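Local coordinates for protein putative S41 protease (Bacteroides fragilis NCTC 9343, PDB 3K50) that is of unproven function but probably cleaves peptide bonds as a serine protease of the S41 family, with a PDZ-like domain beside the catalytic fold, at residues His177-Ile182 with Phe216-Thr221; Met248-Asp253 with Gly285-Leu290; Ala305-Asn310 with Cys349-Ala354; Ile321-Ala326 with Thr367-Glu372. One frame throughout, in Å; residues are numbered along the deposited sequence. Where two conformers were deposited one is given.

Interaction 1: residues His177-Ile182 with Phe216-Thr221; sequences HRFEII and FRDFQT
F179 reaches from strand 177-182 to meet F219 on helix 216-221, and the two rings lie nearly parallel, their planes 15° apart. They are offset, sharing only a little area, with centroids 4.5 Å apart; the approach of F179 CE2 to F219 CE1 is shorter than carbons can sit and carries no weight. F179 was modelled in two positions, and the details here belong to one of them. Following F179 outward, CB points toward the helix, and CG is anti to the backbone N (chi1 172°), which sends the ring out over one face of F219. CD2 and CE2 lie above the CE1-CZ side of that face. CZ meets CB of D218 at 3.5 Å, the carboxylate plane standing almost perpendicular to the F179 ring.

The strand is an edge strand of the mixed sheet and runs almost parallel to the helix, at 7° with the axes 9.4 Å apart; helix 207-221 packs on the sheet within the ClpP/crotonase-like domain. Near the start of the strand H177 and R178 form a classic beta bulge opposite M193.

The rim of F219 is used as well. I181 slides past it in the opposite direction and puts CG1 in the plane of the ring, 3.8 Å from F219 CD1. I181 CD1 continues to the helix backbone, 3.8 Å from D218 O. F227 also meets F219 edge-to-face, while R217 NH2 holds D218 OD1 in a salt bridge of 3.2 Å.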
# COMPACT_ATOMS: atom_id res chain seq x y z
N HIS A 177 10.43 0.24 3.88
CA HIS A 177 10.17 -0.28 5.26
C HIS A 177 11.10 -1.34 5.74
O HIS A 177 11.48 -1.35 6.92
CB HIS A 177 8.74 -0.80 5.32
CG HIS A 177 8.31 -1.23 6.67
ND1 HIS A 177 8.21 -0.36 7.73
CD2 HIS A 177 7.98 -2.46 7.15
CE1 HIS A 177 7.81 -1.04 8.80
NE2 HIS A 177 7.67 -2.31 8.47
N ARG A 178 11.49 -2.23 4.86
CA ARG A 178 12.44 -3.26 5.25
C ARG A 178 13.19 -3.75 3.98
O ARG A 178 12.60 -3.85 2.89
CB ARG A 178 11.72 -4.43 5.93
CG ARG A 178 12.46 -5.08 7.16
CD ARG A 178 12.52 -4.13 8.38
NE ARG A 178 11.50 -4.29 9.46
CZ ARG A 178 11.04 -3.29 10.25
NH1 ARG A 178 11.29 -1.99 10.00
NH2 ARG A 178 10.20 -3.59 11.23
N PHE A 179 14.46 -4.09 4.22
CA PHE A 179 15.47 -4.52 3.25
C PHE A 179 16.21 -5.76 3.70
O PHE A 179 16.56 -5.88 4.88
CB PHE A 179 16.54 -3.43 3.15
CG PHE A 179 17.76 -3.79 2.33
CD1 PHE A 179 18.86 -4.46 2.89
CD2 PHE A 179 17.84 -3.40 0.99
CE1 PHE A 179 20.02 -4.77 2.12
CE2 PHE A 179 18.98 -3.69 0.23
CZ PHE A 179 20.08 -4.39 0.81
N GLU A 180 16.46 -6.68 2.77
CA GLU A 180 17.35 -7.77 3.12
C GLU A 180 17.87 -8.47 1.90
O GLU A 180 17.17 -8.49 0.87
CB GLU A 180 16.57 -8.86 3.87
CG GLU A 180 16.62 -8.76 5.33
CD GLU A 180 16.31 -10.04 5.90
OE1 GLU A 180 15.28 -10.61 5.45
OE2 GLU A 180 17.11 -10.48 6.74
N ILE A 181 19.07 -9.05 2.03
CA ILE A 181 19.60 -9.98 1.03
C ILE A 181 19.61 -11.36 1.71
O ILE A 181 20.24 -11.53 2.77
CB ILE A 181 20.98 -9.62 0.51
CG1 ILE A 181 20.90 -8.28 -0.23
CG2 ILE A 181 21.49 -10.74 -0.44
CD1 ILE A 181 22.24 -7.64 -0.48
N ILE A 182 18.91 -12.31 1.11
CA ILE A 182 18.77 -13.65 1.64
C ILE A 182 19.47 -14.66 0.77
O ILE A 182 19.11 -14.82 -0.43
CB ILE A 182 17.26 -13.99 1.68
CG1 ILE A 182 16.51 -12.89 2.47
CG2 ILE A 182 16.99 -15.43 2.20
CD1 ILE A 182 14.98 -12.89 2.25
N PHE A 216 18.58 -0.41 -3.98
CA PHE A 216 18.92 -1.12 -5.23
C PHE A 216 20.46 -1.16 -5.47
O PHE A 216 21.01 -2.18 -5.90
CB PHE A 216 18.11 -0.57 -6.40
CG PHE A 216 16.77 -1.21 -6.55
CD1 PHE A 216 15.74 -0.94 -5.67
CD2 PHE A 216 16.56 -2.15 -7.53
CE1 PHE A 216 14.54 -1.60 -5.78
CE2 PHE A 216 15.34 -2.76 -7.69
CZ PHE A 216 14.33 -2.50 -6.81
N ARG A 217 21.17 -0.09 -5.14
CA ARG A 217 22.60 -0.11 -5.21
C ARG A 217 23.16 -1.25 -4.30
O ARG A 217 24.05 -1.98 -4.72
CB ARG A 217 23.16 1.23 -4.75
CG ARG A 217 24.71 1.37 -4.89
CD ARG A 217 25.24 2.51 -4.01
NE ARG A 217 24.84 2.29 -2.62
CZ ARG A 217 25.16 3.06 -1.58
NH1 ARG A 217 25.94 4.12 -1.74
NH2 ARG A 217 24.71 2.72 -0.37
N ASP A 218 22.63 -1.37 -3.08
CA ASP A 218 23.04 -2.42 -2.13
C ASP A 218 22.68 -3.80 -2.68
O ASP A 218 23.47 -4.74 -2.59
CB ASP A 218 22.39 -2.21 -0.75
CG ASP A 218 22.95 -0.98 0.00
OD1 ASP A 218 23.97 -0.38 -0.45
OD2 ASP A 218 22.35 -0.64 1.05
N PHE A 219 21.52 -3.91 -3.34
CA PHE A 219 21.17 -5.18 -3.96
C PHE A 219 22.16 -5.58 -5.04
O PHE A 219 22.53 -6.73 -5.10
CB PHE A 219 19.78 -5.17 -4.55
CG PHE A 219 18.67 -5.15 -3.51
CD1 PHE A 219 18.73 -5.96 -2.38
CD2 PHE A 219 17.57 -4.38 -3.70
CE1 PHE A 219 17.71 -5.96 -1.46
CE2 PHE A 219 16.52 -4.37 -2.77
CZ PHE A 219 16.61 -5.14 -1.65
N GLN A 220 22.55 -4.64 -5.91
CA GLN A 220 23.49 -4.95 -6.98
C GLN A 220 24.87 -5.34 -6.39
O GLN A 220 25.48 -6.31 -6.80
CB GLN A 220 23.63 -3.76 -7.91
CG GLN A 220 24.53 -4.01 -9.11
CD GLN A 220 24.96 -2.72 -9.76
OE1 GLN A 220 25.32 -1.75 -9.07
NE2 GLN A 220 24.93 -2.69 -11.10
N THR A 221 25.35 -4.58 -5.41
CA THR A 221 26.59 -4.89 -4.76
C THR A 221 26.57 -6.32 -4.22
O THR A 221 27.56 -7.03 -4.35
CB THR A 221 26.84 -3.93 -3.60
OG1 THR A 221 27.07 -2.64 -4.16
CG2 THR A 221 28.08 -4.40 -2.75

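Interaction 2: residues Met248-Asp253 with Gly285-Leu290; sequences MLAPAD and GANLNL
N287 and N289 send their side-chain amides across to the backbone that leaves helix 239-249, one as hydrogen-bond donor, the other as acceptor. N287 ND2 donates to A250 O at 2.8 Å, a nearly straight bond (168°) with the acceptor lying in the amide plane. N289 OD1 receives A252 N at 2.9 Å, with the donor tilted from the plane of the side-chain carbonyl. The main chains also join directly: L288 N donates to M248 O at 2.8 Å, and L290 N makes a weak, long bond to L249 O.

Apolar atoms fill in around these bonds. L249 CD2 meets L290 CD1 at 3.7 Å, and the P251 ring lays CG and CD against L290 O. The selenomethionine M248 runs its CB, CG and SE alongside A286 O.

The next shell fixes the two asparagines. With CG anti to the backbone N (chi1 166°), N287 carries its amide towards the helix end, and OD1 is still near enough to accept N289 N at 2.8 Å in an Asx turn, though that bond is bent (130°) and comes from above the carbonyl plane. Its ND2 also donates to T247 O. Water 1 donates to N289 OD1 and accepts from D253 N. Further out, L288 rests on F216 and F219, and L249 on F227.

Carbonyls at and just past the helix end are thus met by the loop: M248 O and, weakly, L249 O take its backbone N-H groups, while T247 O and A250 O share N287 ND2. A286 N and O are buried without a partner.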
# COMPACT_ATOMS: atom_id res chain seq x y z
N MSE A 248 14.31 -0.21 -12.40
CA MSE A 248 15.41 -0.82 -11.67
C MSE A 248 15.27 -2.35 -11.52
O MSE A 248 16.28 -3.04 -11.29
CB MSE A 248 15.63 -0.10 -10.34
CG MSE A 248 16.19 1.32 -10.45
SE MSE A 248 16.88 2.19 -8.89
CE MSE A 248 15.31 2.15 -7.88
N LEU A 249 14.08 -2.91 -11.68
CA LEU A 249 13.88 -4.37 -11.57
C LEU A 249 14.04 -5.06 -12.91
O LEU A 249 14.49 -6.19 -12.95
CB LEU A 249 12.47 -4.70 -11.05
CG LEU A 249 12.10 -4.32 -9.63
CD1 LEU A 249 10.58 -4.29 -9.34
CD2 LEU A 249 12.83 -5.39 -8.70
N ALA A 250 13.79 -4.34 -14.00
CA ALA A 250 13.62 -4.96 -15.29
C ALA A 250 14.88 -5.60 -15.88
O ALA A 250 16.01 -5.24 -15.51
CB ALA A 250 13.09 -3.94 -16.26
N PRO A 251 14.68 -6.51 -16.84
CA PRO A 251 15.86 -6.98 -17.56
C PRO A 251 16.51 -5.79 -18.25
O PRO A 251 15.82 -4.93 -18.84
CB PRO A 251 15.29 -7.91 -18.63
CG PRO A 251 13.93 -8.32 -18.13
CD PRO A 251 13.43 -7.17 -17.31
N ALA A 252 17.83 -5.77 -18.23
CA ALA A 252 18.65 -4.72 -18.80
C ALA A 252 18.41 -4.52 -20.32
O ALA A 252 18.48 -3.40 -20.83
CB ALA A 252 20.13 -5.05 -18.51
N ASP A 253 18.06 -5.55 -21.06
CA ASP A 253 17.78 -5.30 -22.47
C ASP A 253 16.45 -4.58 -22.74
O ASP A 253 16.09 -4.33 -23.92
CB ASP A 253 17.90 -6.60 -23.30
CG ASP A 253 16.91 -7.68 -22.89
OD1 ASP A 253 16.10 -7.52 -21.96
OD2 ASP A 253 16.98 -8.75 -23.53
N GLY A 285 21.01 4.67 -7.91
CA GLY A 285 20.53 3.31 -7.77
C GLY A 285 21.23 2.37 -8.75
O GLY A 285 22.34 2.67 -9.21
N ALA A 286 20.59 1.26 -9.07
CA ALA A 286 21.12 0.22 -9.97
C ALA A 286 20.00 -0.59 -10.58
O ALA A 286 19.00 -0.79 -9.92
CB ALA A 286 22.05 -0.74 -9.17
N ASN A 287 20.15 -0.99 -11.85
CA ASN A 287 19.22 -1.90 -12.50
C ASN A 287 19.73 -3.31 -12.15
O ASN A 287 20.96 -3.57 -12.22
CB ASN A 287 19.19 -1.73 -14.03
CG ASN A 287 18.50 -2.91 -14.69
OD1 ASN A 287 19.14 -3.89 -15.03
ND2 ASN A 287 17.18 -2.86 -14.76
N LEU A 288 18.81 -4.22 -11.82
CA LEU A 288 19.23 -5.55 -11.33
C LEU A 288 19.21 -6.64 -12.40
O LEU A 288 19.66 -7.77 -12.16
CB LEU A 288 18.44 -5.95 -10.07
CG LEU A 288 18.55 -5.01 -8.85
CD1 LEU A 288 17.83 -5.64 -7.63
CD2 LEU A 288 19.98 -4.65 -8.44
N ASN A 289 18.75 -6.29 -13.60
CA ASN A 289 18.70 -7.20 -14.70
C ASN A 289 18.04 -8.50 -14.34
O ASN A 289 18.58 -9.56 -14.64
CB ASN A 289 20.11 -7.46 -15.22
CG ASN A 289 20.13 -8.23 -16.54
OD1 ASN A 289 19.25 -8.16 -17.38
ND2 ASN A 289 21.15 -8.99 -16.70
N LEU A 290 16.86 -8.44 -13.74
CA LEU A 290 16.16 -9.65 -13.36
C LEU A 290 15.24 -10.14 -14.46
O LEU A 290 14.75 -9.35 -15.24
CB LEU A 290 15.30 -9.40 -12.11
CG LEU A 290 15.94 -8.96 -10.80
CD1 LEU A 290 14.85 -8.20 -10.04
CD2 LEU A 290 16.56 -10.17 -10.02
O HOH W 1 18.88 -8.36 -19.98

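Interaction 3: residues Ala305-Asn310 with Cys349-Ala354; sequences AEMVIN and CNVYNA
Helix 305-310 runs at 36° to strand 349-352 with their axes 9.5 Å apart, and the backbones draw closer towards N353, whose CA is 6.3 Å from the CA of N310. There the two asparagines cross at about a right angle, though their amide planes are only 14° apart. N353 ND2 donates to N310 O at 3.1 Å; the bond is straight at the hydrogen (165°) and lies in the amide plane of N353, but it reaches the carbonyl from above its plane. N353 CG sits between the backbone N and the carbonyl carbon, a torsion that sets ND2 towards N310 O. The same ND2 lies 3.3 Å from N310 OD1.

N310 points at the strand and uses its own ND2 twice. It donates to K357 O, in the loop that follows the strand, and to water 2 at 2.9 Å; the water in turn donates to V351 O at 2.8 Å, bridging helix side chain and strand backbone. N353 OD1 accepts from K357 N, so both asparagines are tied to one residue of that loop.

Helix 304-312 links the parallel strands 292-297 and 317-322 of the mixed sheet as a beta-alpha-beta crossover, and packs here against strand 342-352 of the antiparallel sheet. A turn earlier on the helix the contact is apolar: selenomethionine M307, its chain bent at chi2, crosses V351 at about a right angle, M307 CG meeting V351 CG1 at 3.7 Å. L239 touches both side chains, and M307 also packs on L259 and A260 of the neighbouring strand 258-263.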
# COMPACT_ATOMS: atom_id res chain seq x y z
N ALA A 305 0.56 0.29 -7.20
CA ALA A 305 1.11 -1.03 -6.86
C ALA A 305 0.67 -2.04 -7.94
O ALA A 305 1.43 -2.88 -8.36
CB ALA A 305 0.64 -1.45 -5.48
N GLU A 306 -0.55 -1.90 -8.39
CA GLU A 306 -1.13 -2.77 -9.42
C GLU A 306 -0.59 -2.45 -10.80
O GLU A 306 -0.46 -3.34 -11.66
CB GLU A 306 -2.63 -2.68 -9.40
CG GLU A 306 -3.26 -3.24 -8.13
CD GLU A 306 -4.75 -3.05 -8.07
OE1 GLU A 306 -5.20 -1.91 -7.73
OE2 GLU A 306 -5.48 -4.04 -8.34
N MSE A 307 -0.26 -1.19 -11.01
CA MSE A 307 0.38 -0.73 -12.26
C MSE A 307 1.73 -1.39 -12.46
O MSE A 307 2.09 -1.74 -13.58
CB MSE A 307 0.52 0.79 -12.22
CG MSE A 307 1.27 1.47 -13.42
SE MSE A 307 3.26 1.24 -13.47
CE MSE A 307 3.97 2.96 -14.46
N VAL A 308 2.47 -1.60 -11.38
CA VAL A 308 3.75 -2.24 -11.46
C VAL A 308 3.58 -3.65 -11.93
O VAL A 308 4.32 -4.14 -12.79
CB VAL A 308 4.48 -2.23 -10.07
CG1 VAL A 308 5.69 -3.15 -10.13
CG2 VAL A 308 4.82 -0.81 -9.70
N ILE A 309 2.61 -4.33 -11.38
CA ILE A 309 2.32 -5.69 -11.82
C ILE A 309 1.90 -5.71 -13.29
O ILE A 309 2.42 -6.49 -14.09
CB ILE A 309 1.20 -6.38 -10.97
CG1 ILE A 309 1.66 -6.51 -9.49
CG2 ILE A 309 0.77 -7.70 -11.61
CD1 ILE A 309 0.47 -6.84 -8.49
N ASN A 310 0.93 -4.89 -13.64
CA ASN A 310 0.44 -4.91 -15.01
C ASN A 310 1.50 -4.62 -16.11
O ASN A 310 1.48 -5.20 -17.20
CB ASN A 310 -0.70 -3.87 -15.15
CG ASN A 310 -1.38 -3.94 -16.50
OD1 ASN A 310 -1.79 -5.04 -16.91
ND2 ASN A 310 -1.47 -2.79 -17.23
N CYS A 349 -6.79 9.43 -15.52
CA CYS A 349 -6.35 8.67 -16.70
C CYS A 349 -6.32 7.18 -16.58
O CYS A 349 -6.23 6.62 -15.51
CB CYS A 349 -4.95 9.09 -17.15
SG CYS A 349 -3.56 8.81 -16.01
N ASN A 350 -6.45 6.56 -17.75
CA ASN A 350 -6.16 5.15 -17.94
C ASN A 350 -4.65 4.97 -17.91
O ASN A 350 -3.87 5.92 -18.22
CB ASN A 350 -6.69 4.67 -19.30
CG ASN A 350 -8.14 4.43 -19.27
OD1 ASN A 350 -8.61 3.51 -18.61
ND2 ASN A 350 -8.85 5.21 -19.98
N VAL A 351 -4.21 3.81 -17.45
CA VAL A 351 -2.77 3.48 -17.39
C VAL A 351 -2.55 2.10 -18.06
O VAL A 351 -2.66 1.05 -17.42
CB VAL A 351 -2.26 3.46 -15.94
CG1 VAL A 351 -0.73 3.25 -15.93
CG2 VAL A 351 -2.62 4.71 -15.27
N TYR A 352 -2.35 2.09 -19.38
CA TYR A 352 -2.17 0.83 -20.11
C TYR A 352 -0.73 0.40 -20.06
O TYR A 352 0.16 1.23 -20.03
CB TYR A 352 -2.56 0.98 -21.56
CG TYR A 352 -4.02 1.54 -21.74
CD1 TYR A 352 -5.13 0.87 -21.23
CD2 TYR A 352 -4.25 2.70 -22.42
CE1 TYR A 352 -6.43 1.34 -21.38
CE2 TYR A 352 -5.59 3.18 -22.60
CZ TYR A 352 -6.65 2.48 -22.10
OH TYR A 352 -7.95 2.92 -22.22
N ASN A 353 -0.52 -0.91 -20.14
CA ASN A 353 0.81 -1.45 -20.28
C ASN A 353 1.21 -1.33 -21.78
O ASN A 353 0.45 -0.81 -22.60
CB ASN A 353 0.92 -2.91 -19.76
CG ASN A 353 0.04 -3.90 -20.47
OD1 ASN A 353 -0.42 -3.72 -21.62
ND2 ASN A 353 -0.17 -5.03 -19.78
N ALA A 354 2.36 -1.88 -22.13
CA ALA A 354 2.89 -1.81 -23.51
C ALA A 354 2.01 -2.57 -24.50
O ALA A 354 2.07 -2.31 -25.68
CB ALA A 354 4.32 -2.34 -23.54
O HOH W 2 -1.31 -0.46 -15.54

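Interaction 4: residues Ile321-Ala326 with Thr367-Glu372; sequences IGTKTA and TYEYNE
I321 and G322 pair in parallel with Y368 and E369, adding the short strand 368-369 to the edge of the mixed sheet. Two backbone hydrogen bonds carry the pairing: G322 N donates to Y368 O at 3.2 Å, and Y370 N to G322 O at 2.9 Å. CA-H...O contacts lie alongside, the E369 CA to G322 O approach being 3.3 Å. G322 adopts backbone angles (137/-131) that call for glycine.

The apolar contacts lie on the I321 face. I321 and Y370 run side by side in the same direction, with I321 CG2 at 4.0 Å from Y370 CD1, while I321 CG1 comes within 4.3 Å of Y368 CD1. Helix 388-398 packs on this group, I396 touching both I321 and Y368. Past the pairing, T323 turns its methyl CG2 to Y370 O at 3.7 Å and on to N371.

Water adds a polar link: water 3 accepts from K324 N at 2.9 Å and donates weakly to E369 OE2, whose extended side chain passes G322 O.

Main-chain bonds therefore set the register, while the side chains of I321, Y368 and Y370 pack against helix 388-398 and the water-bridged carboxylate of E369 belongs to the other face.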
# COMPACT_ATOMS: atom_id res chain seq x y z
N ILE A 321 1.93 -13.78 -5.08
CA ILE A 321 1.73 -14.62 -3.90
C ILE A 321 0.98 -13.84 -2.85
O ILE A 321 1.36 -12.73 -2.53
CB ILE A 321 3.09 -15.10 -3.34
CG1 ILE A 321 3.77 -16.07 -4.31
CG2 ILE A 321 2.94 -15.84 -1.95
CD1 ILE A 321 5.23 -16.33 -3.95
N GLY A 322 -0.14 -14.37 -2.36
CA GLY A 322 -0.93 -13.64 -1.33
C GLY A 322 -2.40 -13.75 -1.65
O GLY A 322 -2.84 -14.83 -1.94
N THR A 323 -3.12 -12.62 -1.65
CA THR A 323 -4.55 -12.60 -1.95
C THR A 323 -4.78 -11.59 -3.06
O THR A 323 -3.91 -10.80 -3.36
CB THR A 323 -5.42 -12.34 -0.71
OG1 THR A 323 -5.02 -11.15 -0.04
CG2 THR A 323 -5.38 -13.57 0.30
N LYS A 324 -5.96 -11.59 -3.65
CA LYS A 324 -6.25 -10.72 -4.80
C LYS A 324 -6.04 -9.22 -4.51
O LYS A 324 -6.32 -8.75 -3.37
CB LYS A 324 -7.67 -11.07 -5.29
CG LYS A 324 -8.11 -10.35 -6.48
CD LYS A 324 -9.04 -11.12 -7.43
CE LYS A 324 -10.53 -10.97 -7.24
NZ LYS A 324 -11.17 -10.89 -8.67
N THR A 325 -5.53 -8.47 -5.50
CA THR A 325 -5.31 -7.02 -5.40
C THR A 325 -6.65 -6.27 -5.47
O THR A 325 -7.66 -6.87 -5.68
CB THR A 325 -4.31 -6.47 -6.46
OG1 THR A 325 -4.86 -6.61 -7.79
CG2 THR A 325 -2.99 -7.21 -6.34
N ALA A 326 -6.61 -4.96 -5.27
CA ALA A 326 -7.82 -4.13 -5.10
C ALA A 326 -8.67 -3.93 -6.35
O ALA A 326 -9.88 -3.73 -6.26
CB ALA A 326 -7.45 -2.77 -4.55
N THR A 367 -1.05 -15.96 -8.24
CA THR A 367 -0.56 -17.20 -8.82
C THR A 367 -0.68 -18.28 -7.75
O THR A 367 -1.09 -19.42 -8.01
CB THR A 367 0.91 -17.09 -9.31
OG1 THR A 367 1.14 -15.81 -9.94
CG2 THR A 367 1.28 -18.25 -10.29
N TYR A 368 -0.32 -17.95 -6.51
CA TYR A 368 -0.45 -18.88 -5.42
C TYR A 368 -1.15 -18.18 -4.25
O TYR A 368 -0.61 -17.22 -3.67
CB TYR A 368 0.93 -19.37 -4.97
CG TYR A 368 1.74 -20.01 -6.07
CD1 TYR A 368 2.54 -19.24 -6.90
CD2 TYR A 368 1.72 -21.36 -6.29
CE1 TYR A 368 3.26 -19.78 -7.92
CE2 TYR A 368 2.47 -21.93 -7.31
CZ TYR A 368 3.24 -21.12 -8.14
OH TYR A 368 4.03 -21.65 -9.17
N GLU A 369 -2.32 -18.67 -3.86
CA GLU A 369 -3.10 -17.99 -2.82
C GLU A 369 -2.70 -18.38 -1.40
O GLU A 369 -2.77 -19.57 -1.03
CB GLU A 369 -4.61 -18.18 -3.00
CG GLU A 369 -5.38 -17.29 -2.03
CD GLU A 369 -6.85 -17.16 -2.31
OE1 GLU A 369 -7.38 -17.73 -3.29
OE2 GLU A 369 -7.47 -16.44 -1.51
N TYR A 370 -2.26 -17.37 -0.64
CA TYR A 370 -1.88 -17.48 0.75
C TYR A 370 -2.49 -16.32 1.53
O TYR A 370 -2.16 -15.15 1.27
CB TYR A 370 -0.36 -17.41 0.90
CG TYR A 370 0.35 -18.68 0.56
CD1 TYR A 370 0.74 -18.97 -0.75
CD2 TYR A 370 0.68 -19.60 1.57
CE1 TYR A 370 1.39 -20.15 -1.05
CE2 TYR A 370 1.30 -20.78 1.26
CZ TYR A 370 1.66 -21.05 -0.06
OH TYR A 370 2.30 -22.22 -0.37
N ASN A 371 -3.41 -16.63 2.44
CA ASN A 371 -4.01 -15.64 3.32
C ASN A 371 -3.15 -15.61 4.58
O ASN A 371 -3.15 -16.55 5.35
CB ASN A 371 -5.45 -16.01 3.70
CG ASN A 371 -6.09 -15.02 4.67
OD1 ASN A 371 -5.48 -14.04 5.11
ND2 ASN A 371 -7.34 -15.30 5.02
N GLU A 372 -2.46 -14.52 4.83
CA GLU A 372 -1.55 -14.46 5.97
C GLU A 372 -2.24 -14.70 7.33
O GLU A 372 -1.62 -15.22 8.26
CB GLU A 372 -0.83 -13.13 5.97
CG GLU A 372 -1.71 -11.85 6.14
CD GLU A 372 -0.91 -10.54 6.10
OE1 GLU A 372 0.33 -10.59 5.99
OE2 GLU A 372 -1.54 -9.44 6.19
O HOH W 3 -7.65 -13.79 -2.91

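How the interactions relate
Along the chain interaction 1 closes first, interaction 2 follows, and interactions 3 and 4 cross, their segments alternating. Interactions 1 and 4 reach the two outermost strands of the same mixed sheet, with centres 24 Å apart. Interactions 1 and 2 touch, centres 13 Å apart, where F216 packs on M248 and Q220 on A286; helix 207-221 and the end of helix 239-249 are thereby joined. Interactions 3 and 4 have centres 19 Å apart and meet through a probable hydrogen bond between T325 OG1 and E306 OE2 at 2.7 Å. The contacts thus form two touching pairs, 1 with 2 and 3 with 4, at different places in the probable S41 peptidase fold.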